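Local coordinates for protein hemin degrading factor (PDB 4MF9) that binds heme and, as a heme-trafficking protein of the HemS family, probably passes it on within the cell, and can also degrade it, at residues 206-218 / 310-322. Numbering follows the deposited sequence.
Sequences EGWAALKDTHHFH and RVRKPSTDGIVTS. With HEM (protoporphyrin IX containing Fe), chain C.
Thr214 and Val320 meet beside the heme propionates, methyl CG2 to CG2 at 3.8 Å, where the helix-loop-helix segment 206-218, carrying the axial ligand, lies against the beta hairpin 310-322 of the C-terminal HemS/ChuX domain. His215 NE2 binds the heme iron at 2.3 Å, and its other ring nitrogen, ND1, donates its N-H to Asp213 OD2, met on the syn side at 3.2 Å. That carboxylate helps set the rotation of the imidazole and would be expected to make it a more electron-rich ligand. Thr214 OG1 donates to propionate oxygen O2A, though the modelled separation is implausibly short and its exact length doubtful. The chain of Lys313 crosses Phe217, CD close to CD1, then bends to put NZ over the ring face in a cation-pi contact, 4.8 Å from the centroid. The same ammonium has a salt bridge to Glu324 and lies 2.8 Å from propionate oxygen O1D.

Farther from the heme, Trp208 holds CG anti to its backbone N (chi1 -168°), which carries the indole to the backbone of Arg312. There NE1 donates to Arg312 O at 2.9 Å, in both the ring plane and the carbonyl plane, and Val311 CG1 touches the ring edge. Pro314, with no N-H to offer, packs on Trp208 CD1 and Leu211 CB. At the hairpin end, a type I turn is closed by Gly318 N on Ser315 O and braced by Ser315 OG donating to Gly318 O. It presents its Thr316 N-H to Lys212 O, a short bond of 2.6 Å that meets the carbonyl 32° out of its plane.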
loop_
_atom_site.group_PDB
_atom_site.type_symbol
_atom_site.label_atom_id
_atom_site.label_comp_id
_atom_site.label_asym_id
_atom_site.label_seq_id
_atom_site.Cartn_x
_atom_site.Cartn_y
_atom_site.Cartn_z
ATOM N N GLU A 206 -5.845 -11.301 -27.276
ATOM C CA GLU A 206 -7.171 -11.860 -27.397
ATOM C C GLU A 206 -7.901 -11.925 -26.076
ATOM O O GLU A 206 -8.988 -11.427 -25.952
ATOM C CB GLU A 206 -7.104 -13.239 -28.054
ATOM C CG GLU A 206 -8.471 -13.817 -28.287
ATOM C CD GLU A 206 -8.490 -15.089 -29.155
ATOM O OE1 GLU A 206 -7.465 -15.495 -29.728
ATOM O OE2 GLU A 206 -9.564 -15.633 -29.211
ATOM N N GLY A 207 -7.215 -12.433 -25.064
ATOM C CA GLY A 207 -7.741 -12.461 -23.712
ATOM C C GLY A 207 -8.004 -11.074 -23.149
ATOM O O GLY A 207 -8.986 -10.870 -22.421
ATOM N N TRP A 208 -7.130 -10.122 -23.479
ATOM C CA TRP A 208 -7.281 -8.734 -23.026
ATOM C C TRP A 208 -8.597 -8.149 -23.527
ATOM O O TRP A 208 -9.377 -7.594 -22.752
ATOM C CB TRP A 208 -6.112 -7.870 -23.523
ATOM C CG TRP A 208 -6.031 -6.489 -22.876
ATOM C CD1 TRP A 208 -7.002 -5.520 -22.860
ATOM C CD2 TRP A 208 -4.904 -5.935 -22.184
ATOM N NE1 TRP A 208 -6.548 -4.406 -22.189
ATOM C CE2 TRP A 208 -5.264 -4.639 -21.761
ATOM C CE3 TRP A 208 -3.627 -6.414 -21.878
ATOM C CZ2 TRP A 208 -4.384 -3.811 -21.056
ATOM C CZ3 TRP A 208 -2.757 -5.593 -21.179
ATOM C CH2 TRP A 208 -3.138 -4.306 -20.774
ATOM N N ALA A 209 -8.842 -8.293 -24.810
ATOM C CA ALA A 209 -10.052 -7.838 -25.456
ATOM C C ALA A 209 -11.305 -8.514 -24.827
ATOM O O ALA A 209 -12.340 -7.944 -24.785
ATOM C CB ALA A 209 -9.959 -8.136 -26.937
ATOM N N ALA A 210 -11.140 -9.718 -24.331
ATOM C CA ALA A 210 -12.206 -10.514 -23.734
ATOM C C ALA A 210 -12.457 -10.287 -22.224
ATOM O O ALA A 210 -13.418 -10.745 -21.659
ATOM C CB ALA A 210 -11.961 -11.974 -24.054
ATOM N N LEU A 211 -11.653 -9.450 -21.594
ATOM C CA LEU A 211 -11.752 -9.224 -20.164
ATOM C C LEU A 211 -13.098 -8.804 -19.742
ATOM O O LEU A 211 -13.680 -8.005 -20.366
ATOM C CB LEU A 211 -10.768 -8.154 -19.770
ATOM C CG LEU A 211 -9.506 -8.820 -19.324
ATOM C CD1 LEU A 211 -8.331 -7.874 -19.359
ATOM C CD2 LEU A 211 -9.745 -9.393 -17.937
ATOM N N LYS A 212 -13.648 -9.431 -18.692
ATOM C CA LYS A 212 -14.922 -9.016 -18.164
ATOM C C LYS A 212 -14.983 -8.228 -16.829
ATOM O O LYS A 212 -15.903 -7.580 -16.522
ATOM C CB LYS A 212 -15.914 -10.151 -18.198
ATOM C CG LYS A 212 -15.824 -10.908 -19.494
ATOM C CD LYS A 212 -17.043 -10.765 -20.351
ATOM C CE LYS A 212 -16.991 -9.852 -21.586
ATOM N NZ LYS A 212 -16.243 -10.270 -22.820
ATOM N N ASP A 213 -13.913 -8.207 -16.127
ATOM C CA ASP A 213 -13.851 -7.443 -14.880
ATOM C C ASP A 213 -12.384 -7.156 -14.597
ATOM O O ASP A 213 -11.536 -8.034 -14.786
ATOM C CB ASP A 213 -14.499 -8.250 -13.749
ATOM C CG ASP A 213 -14.238 -7.671 -12.374
ATOM O OD1 ASP A 213 -13.986 -8.476 -11.456
ATOM O OD2 ASP A 213 -14.303 -6.433 -12.198
ATOM N N THR A 214 -12.097 -5.956 -14.128
ATOM C CA THR A 214 -10.722 -5.543 -13.901
ATOM C C THR A 214 -10.003 -6.422 -12.890
ATOM O O THR A 214 -8.845 -6.466 -12.837
ATOM C CB THR A 214 -10.612 -4.087 -13.448
ATOM O OG1 THR A 214 -11.450 -3.879 -12.321
ATOM C CG2 THR A 214 -11.001 -3.130 -14.589
ATOM N N HIS A 215 -10.785 -7.119 -12.093
ATOM C CA HIS A 215 -10.277 -8.097 -11.141
ATOM C C HIS A 215 -9.699 -9.356 -11.744
ATOM O O HIS A 215 -9.060 -10.099 -11.072
ATOM C CB HIS A 215 -11.310 -8.408 -10.099
ATOM C CG HIS A 215 -11.603 -7.248 -9.230
ATOM N ND1 HIS A 215 -12.620 -6.370 -9.491
ATOM C CD2 HIS A 215 -10.978 -6.791 -8.124
ATOM C CE1 HIS A 215 -12.632 -5.440 -8.555
ATOM N NE2 HIS A 215 -11.646 -5.681 -7.716
ATOM N N HIS A 216 -9.957 -9.573 -13.007
ATOM C CA HIS A 216 -9.529 -10.761 -13.705
ATOM C C HIS A 216 -8.218 -10.557 -14.419
ATOM O O HIS A 216 -7.715 -11.413 -15.062
ATOM C CB HIS A 216 -10.589 -11.092 -14.745
ATOM C CG HIS A 216 -11.930 -11.353 -14.180
ATOM N ND1 HIS A 216 -12.145 -11.604 -12.853
ATOM C CD2 HIS A 216 -13.128 -11.462 -14.781
ATOM C CE1 HIS A 216 -13.427 -11.811 -12.655
ATOM N NE2 HIS A 216 -14.046 -11.705 -13.809
ATOM N N PHE A 217 -7.699 -9.370 -14.328
ATOM C CA PHE A 217 -6.487 -9.022 -15.058
ATOM C C PHE A 217 -5.323 -9.877 -14.572
ATOM O O PHE A 217 -4.581 -10.458 -15.369
ATOM C CB PHE A 217 -6.181 -7.533 -14.885
ATOM C CG PHE A 217 -5.087 -7.022 -15.788
ATOM C CD1 PHE A 217 -5.303 -6.875 -17.155
ATOM C CD2 PHE A 217 -3.848 -6.676 -15.266
ATOM C CE1 PHE A 217 -4.296 -6.382 -17.981
ATOM C CE2 PHE A 217 -2.836 -6.200 -16.083
ATOM C CZ PHE A 217 -3.057 -6.046 -17.435
ATOM N N HIS A 218 -5.229 -10.023 -13.283
ATOM C CA HIS A 218 -4.121 -10.722 -12.718
ATOM C C HIS A 218 -4.033 -12.151 -13.243
ATOM O O HIS A 218 -3.016 -12.613 -13.626
ATOM C CB HIS A 218 -4.329 -10.705 -11.219
ATOM C CG HIS A 218 -3.067 -10.788 -10.458
ATOM N ND1 HIS A 218 -2.067 -9.857 -10.600
ATOM C CD2 HIS A 218 -2.598 -11.727 -9.621
ATOM C CE1 HIS A 218 -1.038 -10.225 -9.873
ATOM N NE2 HIS A 218 -1.342 -11.342 -9.253
ATOM N N ARG A 310 -0.769 4.713 -19.398
ATOM C CA ARG A 310 -2.189 4.796 -19.498
ATOM C C ARG A 310 -2.718 3.406 -19.935
ATOM O O ARG A 310 -2.283 2.895 -20.883
ATOM C CB ARG A 310 -2.650 5.855 -20.488
ATOM C CG ARG A 310 -4.101 5.858 -20.851
ATOM C CD ARG A 310 -4.558 7.112 -21.637
ATOM N NE ARG A 310 -3.664 7.450 -22.727
ATOM C CZ ARG A 310 -3.152 8.650 -22.956
ATOM N NH1 ARG A 310 -3.439 9.676 -22.171
ATOM N NH2 ARG A 310 -2.377 8.832 -23.992
ATOM N N VAL A 311 -3.670 2.859 -19.217
ATOM C CA VAL A 311 -4.121 1.493 -19.511
ATOM C C VAL A 311 -5.632 1.464 -19.649
ATOM O O VAL A 311 -6.330 2.124 -18.874
ATOM C CB VAL A 311 -3.714 0.519 -18.383
ATOM C CG1 VAL A 311 -4.094 -0.935 -18.737
ATOM C CG2 VAL A 311 -2.223 0.620 -18.104
ATOM N N ARG A 312 -6.131 0.703 -20.614
ATOM C CA ARG A 312 -7.534 0.542 -20.824
ATOM C C ARG A 312 -7.904 -0.954 -20.826
ATOM O O ARG A 312 -7.353 -1.717 -21.572
ATOM C CB ARG A 312 -8.046 1.253 -22.082
ATOM C CG ARG A 312 -7.351 2.535 -22.482
ATOM C CD ARG A 312 -7.879 3.098 -23.800
ATOM N NE ARG A 312 -7.291 4.367 -24.084
ATOM C CZ ARG A 312 -6.163 4.527 -24.727
ATOM N NH1 ARG A 312 -5.523 3.492 -25.193
ATOM N NH2 ARG A 312 -5.678 5.731 -24.882
ATOM N N LYS A 313 -8.817 -1.334 -19.978
ATOM C CA LYS A 313 -9.245 -2.703 -19.860
ATOM C C LYS A 313 -10.774 -2.826 -20.041
ATOM O O LYS A 313 -11.506 -2.134 -19.436
ATOM C CB LYS A 313 -8.834 -3.291 -18.504
ATOM C CG LYS A 313 -7.443 -3.007 -18.015
ATOM C CD LYS A 313 -7.062 -3.853 -16.808
ATOM C CE LYS A 313 -7.027 -3.009 -15.549
ATOM N NZ LYS A 313 -5.775 -2.279 -15.291
ATOM N N PRO A 314 -11.217 -3.718 -20.906
ATOM C CA PRO A 314 -12.634 -3.988 -21.072
ATOM C C PRO A 314 -13.161 -4.653 -19.803
ATOM O O PRO A 314 -12.415 -5.211 -19.091
ATOM C CB PRO A 314 -12.700 -5.013 -22.201
ATOM C CG PRO A 314 -11.368 -5.261 -22.619
ATOM C CD PRO A 314 -10.404 -4.632 -21.694
ATOM N N SER A 315 -14.455 -4.543 -19.586
ATOM C CA SER A 315 -15.087 -5.205 -18.455
ATOM C C SER A 315 -16.589 -5.209 -18.707
ATOM O O SER A 315 -17.066 -4.531 -19.622
ATOM C CB SER A 315 -14.775 -4.471 -17.147
ATOM O OG SER A 315 -15.540 -3.284 -17.023
ATOM N N THR A 316 -17.330 -5.912 -17.872
ATOM C CA THR A 316 -18.772 -5.995 -17.973
ATOM C C THR A 316 -19.410 -4.643 -17.838
ATOM O O THR A 316 -20.448 -4.429 -18.355
ATOM C CB THR A 316 -19.382 -6.947 -16.932
ATOM O OG1 THR A 316 -18.903 -6.586 -15.640
ATOM C CG2 THR A 316 -18.962 -8.302 -17.191
ATOM N N ASP A 317 -18.790 -3.736 -17.087
ATOM C CA ASP A 317 -19.307 -2.380 -16.932
ATOM C C ASP A 317 -18.708 -1.459 -17.987
ATOM O O ASP A 317 -18.898 -0.239 -17.945
ATOM C CB ASP A 317 -19.011 -1.841 -15.530
ATOM C CG ASP A 317 -19.270 -2.868 -14.443
ATOM O OD1 ASP A 317 -18.512 -2.885 -13.444
ATOM O OD2 ASP A 317 -20.228 -3.662 -14.591
ATOM N N GLY A 318 -17.978 -2.045 -18.933
ATOM C CA GLY A 318 -17.375 -1.282 -20.020
ATOM C C GLY A 318 -15.892 -0.986 -19.819
ATOM O O GLY A 318 -15.265 -1.504 -18.899
ATOM N N ILE A 319 -15.307 -0.187 -20.680
ATOM C CA ILE A 319 -13.920 0.132 -20.546
ATOM C C ILE A 319 -13.532 0.874 -19.252
ATOM O O ILE A 319 -14.138 1.790 -18.904
ATOM C CB ILE A 319 -13.476 0.932 -21.747
ATOM C CG1 ILE A 319 -13.814 0.122 -23.008
ATOM C CG2 ILE A 319 -12.044 1.371 -21.623
ATOM C CD1 ILE A 319 -12.699 -0.637 -23.630
ATOM N N VAL A 320 -12.456 0.433 -18.637
ATOM C CA VAL A 320 -11.926 1.109 -17.453
ATOM C C VAL A 320 -10.542 1.649 -17.760
ATOM O O VAL A 320 -9.646 0.898 -18.140
ATOM C CB VAL A 320 -11.829 0.172 -16.215
ATOM C CG1 VAL A 320 -11.141 0.913 -15.032
ATOM C CG2 VAL A 320 -13.196 -0.313 -15.801
ATOM N N THR A 321 -10.367 2.949 -17.574
ATOM C CA THR A 321 -9.087 3.588 -17.833
ATOM C C THR A 321 -8.359 3.884 -16.525
ATOM O O THR A 321 -8.963 4.363 -15.572
ATOM C CB THR A 321 -9.290 4.906 -18.588
ATOM O OG1 THR A 321 -10.170 4.676 -19.700
ATOM C CG2 THR A 321 -7.959 5.435 -19.096
ATOM N N SER A 322 -7.061 3.604 -16.490
ATOM C CA SER A 322 -6.249 3.841 -15.301
ATOM C C SER A 322 -4.887 4.334 -15.741
ATOM O O SER A 322 -4.514 4.160 -16.902
ATOM C CB SER A 322 -6.079 2.546 -14.509
ATOM O OG SER A 322 -5.416 1.571 -15.295
HETATM C CHA HEM C . -10.071 -2.307 -8.605
HETATM C CHB HEM C . -14.081 -1.820 -6.134
HETATM C CHC HEM C . -13.133 -5.961 -3.882
HETATM C CHD HEM C . -8.649 -5.715 -5.541
HETATM C C1A HEM C . -11.292 -1.865 -8.181
HETATM C C2A HEM C . -12.024 -0.783 -8.747
HETATM C C3A HEM C . -13.141 -0.673 -8.068
HETATM C C4A HEM C . -13.089 -1.636 -7.061
HETATM C CMA HEM C . -14.210 0.354 -8.312
HETATM C CAA HEM C . -11.668 0.068 -9.913
HETATM C CBA HEM C . -12.752 0.253 -11.006
HETATM C CGA HEM C . -12.858 -1.031 -11.745
HETATM O O1A HEM C . -13.949 -1.526 -12.012
HETATM O O2A HEM C . -11.829 -1.567 -12.060
HETATM C C1B HEM C . -14.120 -2.954 -5.335
HETATM C C2B HEM C . -15.244 -3.174 -4.523
HETATM C C3B HEM C . -15.035 -4.330 -3.877
HETATM C C4B HEM C . -13.709 -4.812 -4.325
HETATM C CMB HEM C . -16.458 -2.299 -4.443
HETATM C CAB HEM C . -16.033 -4.910 -2.929
HETATM C CBB HEM C . -15.760 -5.661 -1.907
HETATM C C1C HEM C . -11.851 -6.286 -4.128
HETATM C C2C HEM C . -11.223 -7.429 -3.680
HETATM C C3C HEM C . -9.944 -7.381 -4.144
HETATM C C4C HEM C . -9.774 -6.180 -4.889
HETATM C CMC HEM C . -11.845 -8.520 -2.862
HETATM C CAC HEM C . -8.932 -8.380 -3.898
HETATM C CBC HEM C . -7.714 -8.073 -4.232
HETATM C C1D HEM C . -8.662 -4.755 -6.561
HETATM C C2D HEM C . -7.500 -4.438 -7.447
HETATM C C3D HEM C . -7.929 -3.505 -8.293
HETATM C C4D HEM C . -9.325 -3.245 -7.925
HETATM C CMD HEM C . -6.102 -5.017 -7.458
HETATM C CAD HEM C . -7.117 -2.852 -9.381
HETATM C CBD HEM C . -7.519 -3.457 -10.726
HETATM C CGD HEM C . -6.645 -3.248 -11.925
HETATM O O1D HEM C . -7.212 -2.841 -12.917
HETATM O O2D HEM C . -5.450 -3.498 -11.962
HETATM N NA HEM C . -11.962 -2.374 -7.133
HETATM N NB HEM C . -13.223 -3.943 -5.208
HETATM N NC HEM C . -10.970 -5.582 -4.840
HETATM N ND HEM C . -9.702 -4.007 -6.894
HETATM FE FE HEM C . -11.370 -4.023 -6.121
#